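Local coordinates for protein ERPC (Borrelia burgdorferi, PDB 4BXM) that probably binds the complement regulator factor H as an Erp-family outer surface lipoprotein, consistent with a role in the spirochaete's evasion of complement, at residues T117-I122 with E126-L131. Sequence-based numbering, arbitrary orientation.
Sequences TKIEKI and EYITFL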
# COMPACT_ATOMS: atom_id res chain seq x y z
N THR A 117 -3.37 9.77 -3.18
CA THR A 117 -3.63 9.63 -1.74
C THR A 117 -4.39 10.85 -1.23
O THR A 117 -4.31 11.92 -1.81
CB THR A 117 -2.34 9.49 -0.88
OG1 THR A 117 -1.60 10.66 -0.96
CG2 THR A 117 -1.44 8.28 -1.34
N LYS A 118 -5.15 10.63 -0.17
CA LYS A 118 -6.04 11.60 0.44
C LYS A 118 -5.93 11.33 1.96
O LYS A 118 -5.87 10.18 2.38
CB LYS A 118 -7.54 11.37 0.05
CG LYS A 118 -7.91 11.31 -1.44
CD LYS A 118 -9.40 11.15 -1.66
CE LYS A 118 -9.72 10.57 -3.03
NZ LYS A 118 -11.14 10.79 -3.44
N ILE A 119 -6.03 12.38 2.77
CA ILE A 119 -6.15 12.23 4.24
C ILE A 119 -7.66 12.22 4.55
O ILE A 119 -8.38 13.15 4.19
CB ILE A 119 -5.37 13.35 4.98
CG1 ILE A 119 -3.87 13.20 4.70
CG2 ILE A 119 -5.59 13.25 6.50
CD1 ILE A 119 -3.03 14.39 5.07
N GLU A 120 -8.14 11.11 5.09
CA GLU A 120 -9.54 10.99 5.49
C GLU A 120 -9.67 10.46 6.92
O GLU A 120 -8.82 9.73 7.41
CB GLU A 120 -10.29 10.07 4.53
CG GLU A 120 -10.31 10.62 3.12
CD GLU A 120 -11.26 9.90 2.22
OE1 GLU A 120 -12.46 10.27 2.22
OE2 GLU A 120 -10.79 8.97 1.51
N LYS A 121 -10.75 10.85 7.57
CA LYS A 121 -11.09 10.42 8.94
C LYS A 121 -11.91 9.16 8.94
O LYS A 121 -12.86 9.05 8.20
CB LYS A 121 -11.91 11.49 9.59
CG LYS A 121 -11.11 12.63 10.16
CD LYS A 121 -11.86 13.33 11.31
CE LYS A 121 -10.92 13.95 12.34
NZ LYS A 121 -9.90 14.83 11.71
N ILE A 122 -11.54 8.18 9.75
CA ILE A 122 -12.37 7.01 9.94
C ILE A 122 -12.45 6.80 11.46
O ILE A 122 -11.41 6.52 12.10
CB ILE A 122 -11.76 5.74 9.36
CG1 ILE A 122 -11.22 5.95 7.94
CG2 ILE A 122 -12.80 4.62 9.32
CD1 ILE A 122 -10.53 4.72 7.37
N GLU A 126 -7.23 9.98 11.61
CA GLU A 126 -6.80 10.30 10.25
C GLU A 126 -6.04 9.13 9.59
O GLU A 126 -5.03 8.63 10.11
CB GLU A 126 -5.91 11.54 10.29
CG GLU A 126 -6.61 12.75 10.84
CD GLU A 126 -5.87 14.04 10.49
OE1 GLU A 126 -4.74 14.28 10.98
OE2 GLU A 126 -6.40 14.83 9.70
N TYR A 127 -6.58 8.64 8.48
CA TYR A 127 -5.90 7.65 7.66
C TYR A 127 -5.50 8.23 6.29
O TYR A 127 -6.12 9.18 5.79
CB TYR A 127 -6.78 6.47 7.46
CG TYR A 127 -7.09 5.71 8.69
CD1 TYR A 127 -7.98 6.21 9.63
CD2 TYR A 127 -6.54 4.47 8.91
CE1 TYR A 127 -8.30 5.50 10.77
CE2 TYR A 127 -6.83 3.73 10.05
CZ TYR A 127 -7.72 4.27 10.97
OH TYR A 127 -7.98 3.53 12.06
N ILE A 128 -4.47 7.64 5.69
CA ILE A 128 -4.10 7.93 4.30
C ILE A 128 -4.89 6.94 3.58
O ILE A 128 -4.90 5.77 4.00
CB ILE A 128 -2.61 7.71 4.02
CG1 ILE A 128 -1.78 8.90 4.53
CG2 ILE A 128 -2.30 7.55 2.53
CD1 ILE A 128 -1.85 10.15 3.67
N THR A 129 -5.65 7.38 2.56
CA THR A 129 -6.44 6.37 1.80
C THR A 129 -6.04 6.41 0.39
O THR A 129 -5.66 7.47 -0.08
CB THR A 129 -7.95 6.65 1.75
OG1 THR A 129 -8.10 7.97 1.19
CG2 THR A 129 -8.53 6.55 3.18
N PHE A 130 -6.19 5.29 -0.29
CA PHE A 130 -5.94 5.36 -1.74
C PHE A 130 -6.67 4.27 -2.43
O PHE A 130 -6.93 3.18 -1.87
CB PHE A 130 -4.41 5.33 -2.10
CG PHE A 130 -3.66 4.12 -1.56
CD1 PHE A 130 -3.22 4.08 -0.24
CD2 PHE A 130 -3.44 3.01 -2.33
CE1 PHE A 130 -2.53 3.00 0.28
CE2 PHE A 130 -2.74 1.88 -1.81
CZ PHE A 130 -2.30 1.88 -0.51
N LEU A 131 -6.94 4.50 -3.71
CA LEU A 131 -7.46 3.42 -4.52
C LEU A 131 -6.36 2.51 -5.17
O LEU A 131 -5.29 2.98 -5.60
CB LEU A 131 -8.31 4.03 -5.65
CG LEU A 131 -9.57 4.86 -5.40
CD1 LEU A 131 -10.10 5.42 -6.75
CD2 LEU A 131 -10.72 4.12 -4.72
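Glu120 and Tyr127 pair their backbones near the turn of an antiparallel beta hairpin, formed by strands 114-122 and 125-134 within the large antiparallel sheet of this Borrelia outer surface protein. Their two bonds, Glu120 N to Tyr127 O at 2.9 Å and Tyr127 N to Glu120 O at 2.7 Å, are nearly straight. Lys118 and Thr129 form the next hydrogen-bonded pair, with Ile119 and Ile128 as the non-hydrogen-bonded pair between them.

The Glu120 side chain links the two hydrogen-bonded pairs. Its CB lies beside Thr129 CG2, at 4.2 Å, and CG, anti to the carbonyl carbon (chi1 -62°), starts an extended chain that meets Thr129 at about a right angle. Glu120 CG and CD lie 4.0 Å and 3.8 Å from Thr129 OG1, and OE2 accepts that hydroxyl's bond. A glutamate suits this partly exposed place, being long enough to reach diagonally to the hydroxyl on the partner strand. Closer to the turn, the CG1-CD1 branch of Ile122 meets the Tyr127 ring at about a right angle: CD1 sits over one face in a CH-pi contact, 4.0 Å from the centroid and offset toward the rim, while the edge faces Glu120 O.

On the sheet face away from Glu120, Ile119 and Ile128 form an apolar patch. Ile119 CG1 touches Ile128 CD1 at 3.8 Å, and beta-branched isoleucine suits the extended backbone; both touch Leu149 of helix 149-156. Thr117, buried at the far end, turns its hydroxyl to Ala85 O and offers CB to Ile128 CG2. Back across the sheet, Thr129 OG1 donates its proton to the anti lone pair of Glu120 OE2, 2.9 Å away.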